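Local atomic coordinates of putative methylthioribose-1-phosphate isomerase (Archaeoglobus fulgidus, PDB entry 1T5O), a protein that probably catalyses the interconversion of 5-methylthioribose 1-phosphate and 5-methylthioribulose 1-phosphate in methionine biosynthesis. Residues E75-A80 against R100-A105; V170-V175 against C199-E204; V253-N258 against L314-A319. All coordinates share one frame; numbering follows the deposited sequence.

Interactions 1, 2 and 3 follow one another along the chain, each closed before the next opens, so none nests within or crosses another. Interaction 1 closes a span of 19 residues and pairs helices 70-85 and 92-105 in the helical part of the chain. Interaction 2 closes a span of 23, joining helices 167-176 and 193-204 around strand 182-186 of the large mixed sheet. Interaction 3 spans 55 residues and ties the end of helix 247-256 to the loop entering strand 319-322. Interactions 2 and 3, with centres 23 Å apart, both have segments touching the second subunit; interaction 1 lies across the chain's centre from them, its centre about 36 and 44 Å away.

Interaction 1: E75-A80 against R100-A105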
ATOM      1  N   GLU A  75      27.991   3.179 -39.355  1.00 53.55           N
ATOM      2  CA  GLU A  75      28.826   3.549 -38.224  1.00 54.61           C
ATOM      3  C   GLU A  75      27.954   4.260 -37.185  1.00 53.84           C
ATOM      4  O   GLU A  75      28.042   3.987 -35.984  1.00 53.21           O
ATOM      5  CB  GLU A  75      29.960   4.470 -38.693  1.00 57.00           C
ATOM      6  CG  GLU A  75      31.012   4.750 -37.632  1.00 60.87           C
ATOM      7  CD  GLU A  75      32.157   5.621 -38.141  1.00 64.11           C
ATOM      8  OE1 GLU A  75      33.176   5.726 -37.417  1.00 65.87           O
ATOM      9  OE2 GLU A  75      32.039   6.201 -39.252  1.00 65.23           O
ATOM     10  N   HIS A  76      27.105   5.172 -37.660  1.00 53.25           N
ATOM     11  CA  HIS A  76      26.196   5.922 -36.795  1.00 51.67           C
ATOM     12  C   HIS A  76      25.247   4.977 -36.042  1.00 50.17           C
ATOM     13  O   HIS A  76      24.997   5.153 -34.848  1.00 48.82           O
ATOM     14  CB  HIS A  76      25.375   6.917 -37.626  1.00 51.93           C
ATOM     15  CG  HIS A  76      24.340   7.659 -36.836  1.00 53.87           C
ATOM     16  ND1 HIS A  76      24.658   8.614 -35.893  1.00 54.86           N
ATOM     17  CD2 HIS A  76      22.986   7.580 -36.845  1.00 53.34           C
ATOM     18  CE1 HIS A  76      23.550   9.092 -35.356  1.00 54.15           C
ATOM     19  NE2 HIS A  76      22.521   8.481 -35.917  1.00 54.06           N
ATOM     20  N   LEU A  77      24.720   3.975 -36.739  1.00 48.39           N
ATOM     21  CA  LEU A  77      23.806   3.038 -36.099  1.00 48.27           C
ATOM     22  C   LEU A  77      24.467   2.289 -34.939  1.00 48.37           C
ATOM     23  O   LEU A  77      23.857   2.106 -33.881  1.00 48.02           O
ATOM     24  CB  LEU A  77      23.259   2.043 -37.122  1.00 46.18           C
ATOM     25  CG  LEU A  77      22.399   2.661 -38.224  1.00 46.21           C
ATOM     26  CD1 LEU A  77      21.763   1.555 -39.043  1.00 44.70           C
ATOM     27  CD2 LEU A  77      21.319   3.557 -37.617  1.00 45.58           C
ATOM     28  N   LYS A  78      25.713   1.860 -35.125  1.00 48.43           N
ATOM     29  CA  LYS A  78      26.408   1.136 -34.068  1.00 48.60           C
ATOM     30  C   LYS A  78      26.563   2.042 -32.844  1.00 48.61           C
ATOM     31  O   LYS A  78      26.476   1.595 -31.695  1.00 48.13           O
ATOM     32  CB  LYS A  78      27.772   0.657 -34.573  1.00 48.58           C
ATOM     33  CG  LYS A  78      27.682  -0.374 -35.696  1.00 49.71           C
ATOM     34  CD  LYS A  78      29.059  -0.760 -36.240  1.00 48.31           C
ATOM     35  CE  LYS A  78      28.938  -1.777 -37.364  1.00 48.83           C
ATOM     36  NZ  LYS A  78      30.262  -2.184 -37.929  1.00 48.81           N
ATOM     37  N   LYS A  79      26.769   3.328 -33.103  1.00 49.08           N
ATOM     38  CA  LYS A  79      26.925   4.303 -32.035  1.00 49.45           C
ATOM     39  C   LYS A  79      25.588   4.508 -31.320  1.00 48.29           C
ATOM     40  O   LYS A  79      25.526   4.503 -30.086  1.00 47.26           O
ATOM     41  CB  LYS A  79      27.436   5.638 -32.597  1.00 51.10           C
ATOM     42  CG  LYS A  79      28.895   5.621 -33.098  1.00 54.03           C
ATOM     43  CD  LYS A  79      29.385   7.035 -33.525  1.00 54.97           C
ATOM     44  CE  LYS A  79      28.583   7.593 -34.707  1.00 57.16           C
ATOM     45  NZ  LYS A  79      29.033   8.941 -35.185  1.00 58.22           N
ATOM     46  N   ALA A  80      24.523   4.683 -32.101  1.00 46.95           N
ATOM     47  CA  ALA A  80      23.187   4.882 -31.550  1.00 46.80           C
ATOM     48  C   ALA A  80      22.757   3.652 -30.742  1.00 46.59           C
ATOM     49  O   ALA A  80      22.171   3.787 -29.665  1.00 45.92           O
ATOM     50  CB  ALA A  80      22.190   5.154 -32.678  1.00 46.06           C
ATOM     51  N   ARG A 100      18.600  -6.707 -32.640  1.00 35.35           N
ATOM     52  CA  ARG A 100      17.903  -7.317 -33.765  1.00 34.24           C
ATOM     53  C   ARG A 100      17.671  -6.348 -34.908  1.00 33.65           C
ATOM     54  O   ARG A 100      17.743  -6.724 -36.083  1.00 31.31           O
ATOM     55  CB  ARG A 100      16.585  -7.918 -33.310  1.00 35.59           C
ATOM     56  CG  ARG A 100      16.774  -9.274 -32.677  1.00 39.05           C
ATOM     57  CD  ARG A 100      15.782 -10.238 -33.272  1.00 42.27           C
ATOM     58  NE  ARG A 100      14.728 -10.520 -32.323  1.00 44.52           N
ATOM     59  CZ  ARG A 100      13.691 -11.309 -32.571  1.00 45.05           C
ATOM     60  NH1 ARG A 100      13.555 -11.893 -33.757  1.00 42.47           N
ATOM     61  NH2 ARG A 100      12.807 -11.528 -31.610  1.00 44.27           N
ATOM     62  N   ALA A 101      17.406  -5.097 -34.555  1.00 33.29           N
ATOM     63  CA  ALA A 101      17.164  -4.051 -35.534  1.00 33.84           C
ATOM     64  C   ALA A 101      18.483  -3.669 -36.207  1.00 34.52           C
ATOM     65  O   ALA A 101      18.531  -3.483 -37.420  1.00 35.51           O
ATOM     66  CB  ALA A 101      16.523  -2.831 -34.851  1.00 32.62           C
ATOM     67  N   LEU A 102      19.547  -3.571 -35.414  1.00 35.43           N
ATOM     68  CA  LEU A 102      20.870  -3.217 -35.930  1.00 36.92           C
ATOM     69  C   LEU A 102      21.377  -4.292 -36.879  1.00 37.73           C
ATOM     70  O   LEU A 102      21.828  -3.999 -37.988  1.00 38.42           O
ATOM     71  CB  LEU A 102      21.869  -3.062 -34.781  1.00 37.84           C
ATOM     72  CG  LEU A 102      23.288  -2.617 -35.192  1.00 38.43           C
ATOM     73  CD1 LEU A 102      23.210  -1.259 -35.888  1.00 39.13           C
ATOM     74  CD2 LEU A 102      24.194  -2.536 -33.969  1.00 37.29           C
ATOM     75  N   ASN A 103      21.313  -5.538 -36.415  1.00 37.78           N
ATOM     76  CA  ASN A 103      21.752  -6.699 -37.183  1.00 37.54           C
ATOM     77  C   ASN A 103      21.076  -6.689 -38.549  1.00 37.04           C
ATOM     78  O   ASN A 103      21.721  -6.930 -39.565  1.00 37.20           O
ATOM     79  CB  ASN A 103      21.406  -7.997 -36.407  1.00 37.65           C
ATOM     80  CG  ASN A 103      21.811  -9.282 -37.155  1.00 38.12           C
ATOM     81  OD1 ASN A 103      20.960  -9.995 -37.705  1.00 38.84           O
ATOM     82  ND2 ASN A 103      23.104  -9.577 -37.170  1.00 35.81           N
ATOM     83  N   ALA A 104      19.782  -6.395 -38.577  1.00 36.43           N
ATOM     84  CA  ALA A 104      19.038  -6.380 -39.840  1.00 36.26           C
ATOM     85  C   ALA A 104      19.388  -5.205 -40.749  1.00 37.81           C
ATOM     86  O   ALA A 104      19.564  -5.365 -41.970  1.00 37.02           O
ATOM     87  CB  ALA A 104      17.531  -6.378 -39.567  1.00 34.88           C
ATOM     88  N   ALA A 105      19.464  -4.022 -40.156  1.00 37.79           N
ATOM     89  CA  ALA A 105      19.757  -2.819 -40.924  1.00 39.05           C
ATOM     90  C   ALA A 105      21.139  -2.894 -41.570  1.00 40.10           C
ATOM     91  O   ALA A 105      21.302  -2.560 -42.740  1.00 39.96           O
ATOM     92  CB  ALA A 105      19.656  -1.583 -40.018  1.00 37.73           C
TER
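L77 and L102 meet within an antiparallel helical hairpin, in which helices 70-85 and 92-105 run side by side and are joined by a short connection. The two short segments have axes 173° apart in direction and 10.5 Å apart at their closest approach, and they bury 160 Å² between them. Their backbones come nearest at the two leucines, whose CA atoms are 6.9 Å apart. The contact between these segments is carried by apolar groups, with one branch of L102 set against the base of L77.

One methyl of L102 does most of the reaching. CD1 of L102 comes to 3.5 Å from CB of L77, meeting the root of that side chain and not its tip, and also packs on the L77 carbonyl carbon at 3.9 Å. It is the first torsion of L102 that brings this about: CG stands opposite the backbone N (chi1 -177°), which carries a branch across although the CB bond itself runs alongside the partner helix. L77 points its CB bond toward the other helix, and its CD1 lies 3.9 Å from CB of A105, about one turn after L102 on the same helix. At the margin, the aliphatic part of K78 passes CD2 of L102, with K78 CG 4.5 Å away, while its ammonium end leads off.

The leucine-alanine side of the pair faces further helices. L77 also packs on V114 and A105 on A118, both of the long helix 111-141, whereas A61 of helix 47-61 lies against L77 and A80, and A55 and I58 of that same helix against A101.

Interaction 2: V170-V175 against C199-E204; sequences VVRSAV and CWELME
R172 and L202 mark where helical segments 170-175 and 199-204 come nearest, yet their CA atoms are still 9.1 Å apart, so long side chains must bridge the gap. R172 does so with a chain extended from CG to NE, and its guanidinium meets the carboxylate of E201 in a salt bridge. The two side chains cross at about a right angle.

OE1 of E201 is the oxygen used. R172 NH2 donates to it at 2.7 Å with an N-H...O angle of 151°, approaching on the anti side and close to both planes, although these are turned 33° against each other. R172 NH1 adds a weak bond to the same oxygen at 3.1 Å, so the contact is a lopsided fork on one oxygen and not a two-oxygen bidentate pair. In E201, CG sits between the backbone N and the carbonyl carbon (chi1 67°), a crowded position that brings the E201 CG methylene to the guanidinium edge, 3.7 Å from R172 NH2. L202 supplies the apolar side, its CD2 lying 4.4 Å from R172 NH2 at an oblique approach.

Both helices belong to consecutive beta-alpha-beta units of the Rossmann-like sheet: V171 and L202 both pack on V183 of strand 182-186, which runs between them in sequence.

The E201 side chain is about 6 Å from that of R45, a predicted substrate-binding residue. E201 also joins the salt bridge to the 155-158 loop, which follows the predicted transition-state stabiliser C154: R158 N donates to OE1 and N155 ND2 to OE2. R172 has two carboxylate partners, E201 and D205, the latter at NE, which would help offset the cost of burying its charge, while the buried E201 OE1 is well supplied with donors.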
ATOM      1  N   VAL A 170      -5.428 -11.473 -21.184  1.00 18.30           N
ATOM      2  CA  VAL A 170      -6.260 -12.662 -20.913  1.00 18.29           C
ATOM      3  C   VAL A 170      -7.687 -12.207 -20.610  1.00 18.74           C
ATOM      4  O   VAL A 170      -8.669 -12.849 -21.007  1.00 21.79           O
ATOM      5  CB  VAL A 170      -5.713 -13.458 -19.704  1.00 19.16           C
ATOM      6  CG1 VAL A 170      -6.740 -14.506 -19.242  1.00 17.09           C
ATOM      7  CG2 VAL A 170      -4.383 -14.151 -20.092  1.00 20.40           C
ATOM      8  N   VAL A 171      -7.796 -11.104 -19.895  1.00 19.58           N
ATOM      9  CA  VAL A 171      -9.090 -10.523 -19.590  1.00 20.78           C
ATOM     10  C   VAL A 171      -9.682 -10.024 -20.914  1.00 21.96           C
ATOM     11  O   VAL A 171     -10.839 -10.323 -21.213  1.00 21.05           O
ATOM     12  CB  VAL A 171      -8.976  -9.342 -18.594  1.00 20.70           C
ATOM     13  CG1 VAL A 171     -10.311  -8.619 -18.482  1.00 21.97           C
ATOM     14  CG2 VAL A 171      -8.580  -9.857 -17.206  1.00 19.11           C
ATOM     15  N   ARG A 172      -8.906  -9.304 -21.731  1.00 21.42           N
ATOM     16  CA  ARG A 172      -9.480  -8.832 -23.003  1.00 22.19           C
ATOM     17  C   ARG A 172      -9.949  -9.986 -23.882  1.00 23.62           C
ATOM     18  O   ARG A 172     -11.007  -9.899 -24.509  1.00 24.43           O
ATOM     19  CB  ARG A 172      -8.501  -7.950 -23.798  1.00 22.29           C
ATOM     20  CG  ARG A 172      -8.217  -6.620 -23.119  1.00 23.62           C
ATOM     21  CD  ARG A 172      -7.442  -5.638 -24.005  1.00 22.53           C
ATOM     22  NE  ARG A 172      -7.380  -4.344 -23.331  1.00 22.38           N
ATOM     23  CZ  ARG A 172      -6.487  -4.014 -22.408  1.00 22.62           C
ATOM     24  NH1 ARG A 172      -5.546  -4.882 -22.046  1.00 23.26           N
ATOM     25  NH2 ARG A 172      -6.568  -2.832 -21.806  1.00 22.15           N
ATOM     26  N   SER A 173      -9.201 -11.084 -23.934  1.00 24.44           N
ATOM     27  CA  SER A 173      -9.646 -12.194 -24.774  1.00 23.87           C
ATOM     28  C   SER A 173     -10.958 -12.807 -24.277  1.00 25.78           C
ATOM     29  O   SER A 173     -11.816 -13.194 -25.093  1.00 24.40           O
ATOM     30  CB  SER A 173      -8.571 -13.276 -24.871  1.00 23.95           C
ATOM     31  OG  SER A 173      -7.423 -12.760 -25.534  1.00 25.91           O
ATOM     32  N   ALA A 174     -11.134 -12.899 -22.956  1.00 22.97           N
ATOM     33  CA  ALA A 174     -12.369 -13.464 -22.442  1.00 24.16           C
ATOM     34  C   ALA A 174     -13.551 -12.525 -22.694  1.00 25.31           C
ATOM     35  O   ALA A 174     -14.664 -12.979 -22.985  1.00 26.09           O
ATOM     36  CB  ALA A 174     -12.246 -13.773 -20.949  1.00 23.23           C
ATOM     37  N   VAL A 175     -13.325 -11.226 -22.554  1.00 25.66           N
ATOM     38  CA  VAL A 175     -14.386 -10.249 -22.791  1.00 27.17           C
ATOM     39  C   VAL A 175     -14.811 -10.351 -24.264  1.00 29.61           C
ATOM     40  O   VAL A 175     -15.995 -10.314 -24.575  1.00 28.98           O
ATOM     41  CB  VAL A 175     -13.898  -8.813 -22.441  1.00 27.75           C
ATOM     42  CG1 VAL A 175     -14.873  -7.745 -22.969  1.00 27.80           C
ATOM     43  CG2 VAL A 175     -13.778  -8.682 -20.921  1.00 27.48           C
ATOM     44  N   CYS A 199      -6.171   0.976 -14.181  1.00 18.85           N
ATOM     45  CA  CYS A 199      -7.533   1.465 -14.155  1.00 21.79           C
ATOM     46  C   CYS A 199      -7.834   2.284 -15.429  1.00 21.92           C
ATOM     47  O   CYS A 199      -8.947   2.249 -15.946  1.00 22.37           O
ATOM     48  CB  CYS A 199      -7.794   2.294 -12.893  1.00 21.22           C
ATOM     49  SG  CYS A 199      -7.896   1.313 -11.338  1.00 21.32           S
ATOM     50  N   TRP A 200      -6.840   3.020 -15.912  1.00 22.49           N
ATOM     51  CA  TRP A 200      -7.010   3.821 -17.112  1.00 23.56           C
ATOM     52  C   TRP A 200      -7.282   2.960 -18.347  1.00 22.11           C
ATOM     53  O   TRP A 200      -8.312   3.121 -19.025  1.00 21.25           O
ATOM     54  CB  TRP A 200      -5.770   4.685 -17.366  1.00 24.32           C
ATOM     55  CG  TRP A 200      -5.980   5.637 -18.527  1.00 29.82           C
ATOM     56  CD1 TRP A 200      -6.599   6.871 -18.484  1.00 28.62           C
ATOM     57  CD2 TRP A 200      -5.711   5.373 -19.918  1.00 29.22           C
ATOM     58  NE1 TRP A 200      -6.731   7.367 -19.763  1.00 30.82           N
ATOM     59  CE2 TRP A 200      -6.199   6.472 -20.657  1.00 30.21           C
ATOM     60  CE3 TRP A 200      -5.109   4.304 -20.605  1.00 32.53           C
ATOM     61  CZ2 TRP A 200      -6.107   6.542 -22.058  1.00 32.24           C
ATOM     62  CZ3 TRP A 200      -5.017   4.371 -22.009  1.00 33.19           C
ATOM     63  CH2 TRP A 200      -5.518   5.486 -22.715  1.00 33.47           C
ATOM     64  N   GLU A 201      -6.381   2.028 -18.642  1.00 21.03           N
ATOM     65  CA  GLU A 201      -6.589   1.216 -19.834  1.00 22.26           C
ATOM     66  C   GLU A 201      -7.833   0.337 -19.773  1.00 22.34           C
ATOM     67  O   GLU A 201      -8.422   0.048 -20.816  1.00 23.07           O
ATOM     68  CB  GLU A 201      -5.348   0.375 -20.172  1.00 22.43           C
ATOM     69  CG  GLU A 201      -4.996  -0.736 -19.170  1.00 21.64           C
ATOM     70  CD  GLU A 201      -3.897  -1.618 -19.706  1.00 18.61           C
ATOM     71  OE1 GLU A 201      -4.191  -2.554 -20.473  1.00 22.45           O
ATOM     72  OE2 GLU A 201      -2.715  -1.355 -19.396  1.00 23.50           O
ATOM     73  N   LEU A 202      -8.270  -0.063 -18.581  1.00 20.86           N
ATOM     74  CA  LEU A 202      -9.461  -0.894 -18.527  1.00 21.16           C
ATOM     75  C   LEU A 202     -10.697  -0.005 -18.715  1.00 21.41           C
ATOM     76  O   LEU A 202     -11.617  -0.345 -19.466  1.00 21.03           O
ATOM     77  CB  LEU A 202      -9.535  -1.668 -17.196  1.00 20.63           C
ATOM     78  CG  LEU A 202      -8.493  -2.799 -17.056  1.00 21.02           C
ATOM     79  CD1 LEU A 202      -8.538  -3.400 -15.660  1.00 18.34           C
ATOM     80  CD2 LEU A 202      -8.758  -3.854 -18.095  1.00 20.00           C
ATOM     81  N   MET A 203     -10.732   1.141 -18.051  1.00 21.56           N
ATOM     82  CA  MET A 203     -11.898   2.002 -18.227  1.00 23.62           C
ATOM     83  C   MET A 203     -11.971   2.513 -19.667  1.00 25.13           C
ATOM     84  O   MET A 203     -13.058   2.685 -20.225  1.00 26.37           O
ATOM     85  CB  MET A 203     -11.841   3.184 -17.253  1.00 24.28           C
ATOM     86  CG  MET A 203     -12.110   2.773 -15.829  1.00 25.05           C
ATOM     87  SD  MET A 203     -11.840   4.076 -14.646  1.00 27.54           S
ATOM     88  CE  MET A 203     -13.235   5.248 -15.157  1.00 29.98           C
ATOM     89  N   GLU A 204     -10.817   2.734 -20.274  1.00 24.15           N
ATOM     90  CA  GLU A 204     -10.764   3.245 -21.641  1.00 26.91           C
ATOM     91  C   GLU A 204     -11.385   2.212 -22.585  1.00 27.30           C
ATOM     92  O   GLU A 204     -12.083   2.560 -23.544  1.00 28.10           O
ATOM     93  CB  GLU A 204      -9.292   3.548 -22.003  1.00 26.75           C
ATOM     94  CG  GLU A 204      -9.063   4.243 -23.323  1.00 35.64           C
ATOM     95  CD  GLU A 204      -9.454   5.724 -23.308  1.00 36.60           C
ATOM     96  OE1 GLU A 204      -9.850   6.241 -22.247  1.00 36.33           O
ATOM     97  OE2 GLU A 204      -9.355   6.368 -24.368  1.00 40.84           O
TER

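Interaction 3: V253-N258 against L314-A319; sequences VAKHHN and LENVTA
While K255 reaches across to E315 and N316, the imidazole of H257 is held on its own helix: CD2 of H256 lies 4.0 Å above one face, offset toward the rim, and V253 O sits at the ring edge. H257 ND1 donates to V253 O at 3.1 Å with an N-H...O angle of 151°, and that carbonyl also accepts from H257 N.

Across the contact, K255 folds its chain at chi2, chi3 and chi4, bending the ammonium onto the opposing backbone. K255 NZ donates to E315 O at 2.8 Å, tilted 33° from the carbonyl plane, and makes a looser salt bridge to E315 OE2 at 3.6 Å. The amide oxygen OD1 of N316 is 3.8 Å from K255 NZ, while N316 ND2 is hydrogen-bonded to S251 OG of helix 247-256.

That helix ends in a Schellman motif: I259 N bonds to A254 O, and N258, at positive phi, donates its backbone N-H to K255 O. The chain then enters strand 261-264, where F261 shares backbone hydrogen bonds with T318, just before the neighbouring strand 319-322. H257 also packs on Y248 of the second subunit.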
ATOM      1  N   VAL A 253      -2.173 -14.747   0.223  1.00 17.06           N
ATOM      2  CA  VAL A 253      -3.577 -14.617   0.600  1.00 16.50           C
ATOM      3  C   VAL A 253      -4.426 -15.509  -0.320  1.00 19.46           C
ATOM      4  O   VAL A 253      -5.301 -16.248   0.146  1.00 20.13           O
ATOM      5  CB  VAL A 253      -4.016 -13.132   0.518  1.00 16.96           C
ATOM      6  CG1 VAL A 253      -5.494 -12.987   0.926  1.00 18.50           C
ATOM      7  CG2 VAL A 253      -3.145 -12.296   1.462  1.00 15.64           C
ATOM      8  N   ALA A 254      -4.147 -15.472  -1.623  1.00 17.88           N
ATOM      9  CA  ALA A 254      -4.889 -16.295  -2.563  1.00 20.45           C
ATOM     10  C   ALA A 254      -4.731 -17.791  -2.244  1.00 19.65           C
ATOM     11  O   ALA A 254      -5.697 -18.542  -2.275  1.00 22.33           O
ATOM     12  CB  ALA A 254      -4.434 -16.005  -4.005  1.00 18.98           C
ATOM     13  N   LYS A 255      -3.517 -18.219  -1.954  1.00 21.01           N
ATOM     14  CA  LYS A 255      -3.259 -19.625  -1.631  1.00 23.10           C
ATOM     15  C   LYS A 255      -4.083 -20.047  -0.390  1.00 24.03           C
ATOM     16  O   LYS A 255      -4.746 -21.080  -0.387  1.00 24.34           O
ATOM     17  CB  LYS A 255      -1.749 -19.817  -1.389  1.00 24.06           C
ATOM     18  CG  LYS A 255      -1.353 -21.168  -0.828  1.00 29.00           C
ATOM     19  CD  LYS A 255      -2.085 -22.288  -1.554  1.00 34.50           C
ATOM     20  CE  LYS A 255      -1.603 -22.428  -2.970  1.00 35.96           C
ATOM     21  NZ  LYS A 255      -0.371 -23.235  -2.942  1.00 40.77           N
ATOM     22  N   HIS A 256      -4.074 -19.217   0.646  1.00 24.23           N
ATOM     23  CA  HIS A 256      -4.825 -19.524   1.861  1.00 24.08           C
ATOM     24  C   HIS A 256      -6.330 -19.639   1.602  1.00 24.75           C
ATOM     25  O   HIS A 256      -7.028 -20.409   2.270  1.00 21.84           O
ATOM     26  CB  HIS A 256      -4.609 -18.445   2.918  1.00 26.24           C
ATOM     27  CG  HIS A 256      -5.257 -18.777   4.221  1.00 30.30           C
ATOM     28  ND1 HIS A 256      -4.733 -19.716   5.087  1.00 30.03           N
ATOM     29  CD2 HIS A 256      -6.449 -18.401   4.750  1.00 32.79           C
ATOM     30  CE1 HIS A 256      -5.576 -19.904   6.089  1.00 32.69           C
ATOM     31  NE2 HIS A 256      -6.624 -19.121   5.908  1.00 30.55           N
ATOM     32  N   HIS A 257      -6.825 -18.847   0.649  1.00 22.49           N
ATOM     33  CA  HIS A 257      -8.232 -18.842   0.284  1.00 22.21           C
ATOM     34  C   HIS A 257      -8.596 -19.736  -0.889  1.00 23.19           C
ATOM     35  O   HIS A 257      -9.726 -19.691  -1.381  1.00 23.69           O
ATOM     36  CB  HIS A 257      -8.692 -17.403  -0.007  1.00 20.03           C
ATOM     37  CG  HIS A 257      -8.912 -16.609   1.236  1.00 20.75           C
ATOM     38  ND1 HIS A 257      -7.931 -15.829   1.806  1.00 22.72           N
ATOM     39  CD2 HIS A 257      -9.949 -16.599   2.102  1.00 18.99           C
ATOM     40  CE1 HIS A 257      -8.357 -15.366   2.969  1.00 20.51           C
ATOM     41  NE2 HIS A 257      -9.577 -15.822   3.176  1.00 22.60           N
ATOM     42  N   ASN A 258      -7.645 -20.548  -1.328  1.00 24.19           N
ATOM     43  CA  ASN A 258      -7.859 -21.469  -2.450  1.00 25.23           C
ATOM     44  C   ASN A 258      -8.350 -20.754  -3.699  1.00 23.20           C
ATOM     45  O   ASN A 258      -9.237 -21.241  -4.411  1.00 22.80           O
ATOM     46  CB  ASN A 258      -8.861 -22.546  -2.059  1.00 27.76           C
ATOM     47  CG  ASN A 258      -8.443 -23.289  -0.837  1.00 33.37           C
ATOM     48  OD1 ASN A 258      -9.247 -23.519   0.076  1.00 38.50           O
ATOM     49  ND2 ASN A 258      -7.174 -23.677  -0.792  1.00 36.84           N
ATOM     50  N   LEU A 314       6.721 -21.063  -6.986  1.00 21.57           N
ATOM     51  CA  LEU A 314       5.824 -21.677  -7.960  1.00 22.56           C
ATOM     52  C   LEU A 314       4.746 -22.523  -7.294  1.00 22.79           C
ATOM     53  O   LEU A 314       3.739 -22.851  -7.919  1.00 19.41           O
ATOM     54  CB  LEU A 314       6.622 -22.503  -8.975  1.00 23.13           C
ATOM     55  CG  LEU A 314       7.381 -21.574  -9.929  1.00 24.47           C
ATOM     56  CD1 LEU A 314       8.264 -22.416 -10.853  1.00 22.98           C
ATOM     57  CD2 LEU A 314       6.387 -20.721 -10.735  1.00 26.84           C
ATOM     58  N   GLU A 315       4.961 -22.868  -6.024  1.00 24.11           N
ATOM     59  CA  GLU A 315       3.981 -23.645  -5.277  1.00 25.85           C
ATOM     60  C   GLU A 315       2.693 -22.814  -5.105  1.00 23.09           C
ATOM     61  O   GLU A 315       1.618 -23.358  -4.854  1.00 23.58           O
ATOM     62  CB  GLU A 315       4.542 -24.025  -3.892  1.00 31.55           C
ATOM     63  CG  GLU A 315       4.077 -25.393  -3.402  1.00 39.76           C
ATOM     64  CD  GLU A 315       3.015 -25.291  -2.328  1.00 45.45           C
ATOM     65  OE1 GLU A 315       3.286 -24.592  -1.318  1.00 49.65           O
ATOM     66  OE2 GLU A 315       1.924 -25.905  -2.481  1.00 45.18           O
ATOM     67  N   ASN A 316       2.805 -21.493  -5.219  1.00 21.33           N
ATOM     68  CA  ASN A 316       1.645 -20.604  -5.090  1.00 19.82           C
ATOM     69  C   ASN A 316       1.085 -20.194  -6.460  1.00 19.27           C
ATOM     70  O   ASN A 316       0.272 -19.274  -6.551  1.00 20.04           O
ATOM     71  CB  ASN A 316       2.027 -19.321  -4.337  1.00 19.32           C
ATOM     72  CG  ASN A 316       2.309 -19.555  -2.859  1.00 21.71           C
ATOM     73  OD1 ASN A 316       2.427 -20.693  -2.409  1.00 23.96           O
ATOM     74  ND2 ASN A 316       2.444 -18.457  -2.094  1.00 21.51           N
ATOM     75  N   VAL A 317       1.546 -20.846  -7.525  1.00 19.10           N
ATOM     76  CA  VAL A 317       1.065 -20.530  -8.875  1.00 17.59           C
ATOM     77  C   VAL A 317       0.270 -21.728  -9.404  1.00 17.54           C
ATOM     78  O   VAL A 317       0.806 -22.841  -9.529  1.00 17.57           O
ATOM     79  CB  VAL A 317       2.247 -20.234  -9.812  1.00 18.39           C
ATOM     80  CG1 VAL A 317       1.740 -19.979 -11.243  1.00 18.22           C
ATOM     81  CG2 VAL A 317       3.030 -19.005  -9.270  1.00 16.61           C
ATOM     82  N   THR A 318      -1.007 -21.497  -9.686  1.00 18.67           N
ATOM     83  CA  THR A 318      -1.913 -22.544 -10.174  1.00 19.79           C
ATOM     84  C   THR A 318      -1.540 -22.975 -11.590  1.00 19.71           C
ATOM     85  O   THR A 318      -1.610 -24.160 -11.936  1.00 20.59           O
ATOM     86  CB  THR A 318      -3.381 -22.030 -10.166  1.00 20.27           C
ATOM     87  OG1 THR A 318      -3.682 -21.483  -8.869  1.00 19.15           O
ATOM     88  CG2 THR A 318      -4.366 -23.181 -10.488  1.00 18.52           C
ATOM     89  N   ALA A 319      -1.152 -22.004 -12.417  1.00 19.50           N
ATOM     90  CA  ALA A 319      -0.738 -22.312 -13.771  1.00 19.53           C
ATOM     91  C   ALA A 319      -0.079 -21.092 -14.387  1.00 20.08           C
ATOM     92  O   ALA A 319      -0.346 -19.958 -13.976  1.00 18.76           O
ATOM     93  CB  ALA A 319      -1.977 -22.745 -14.632  1.00 16.56           C
TER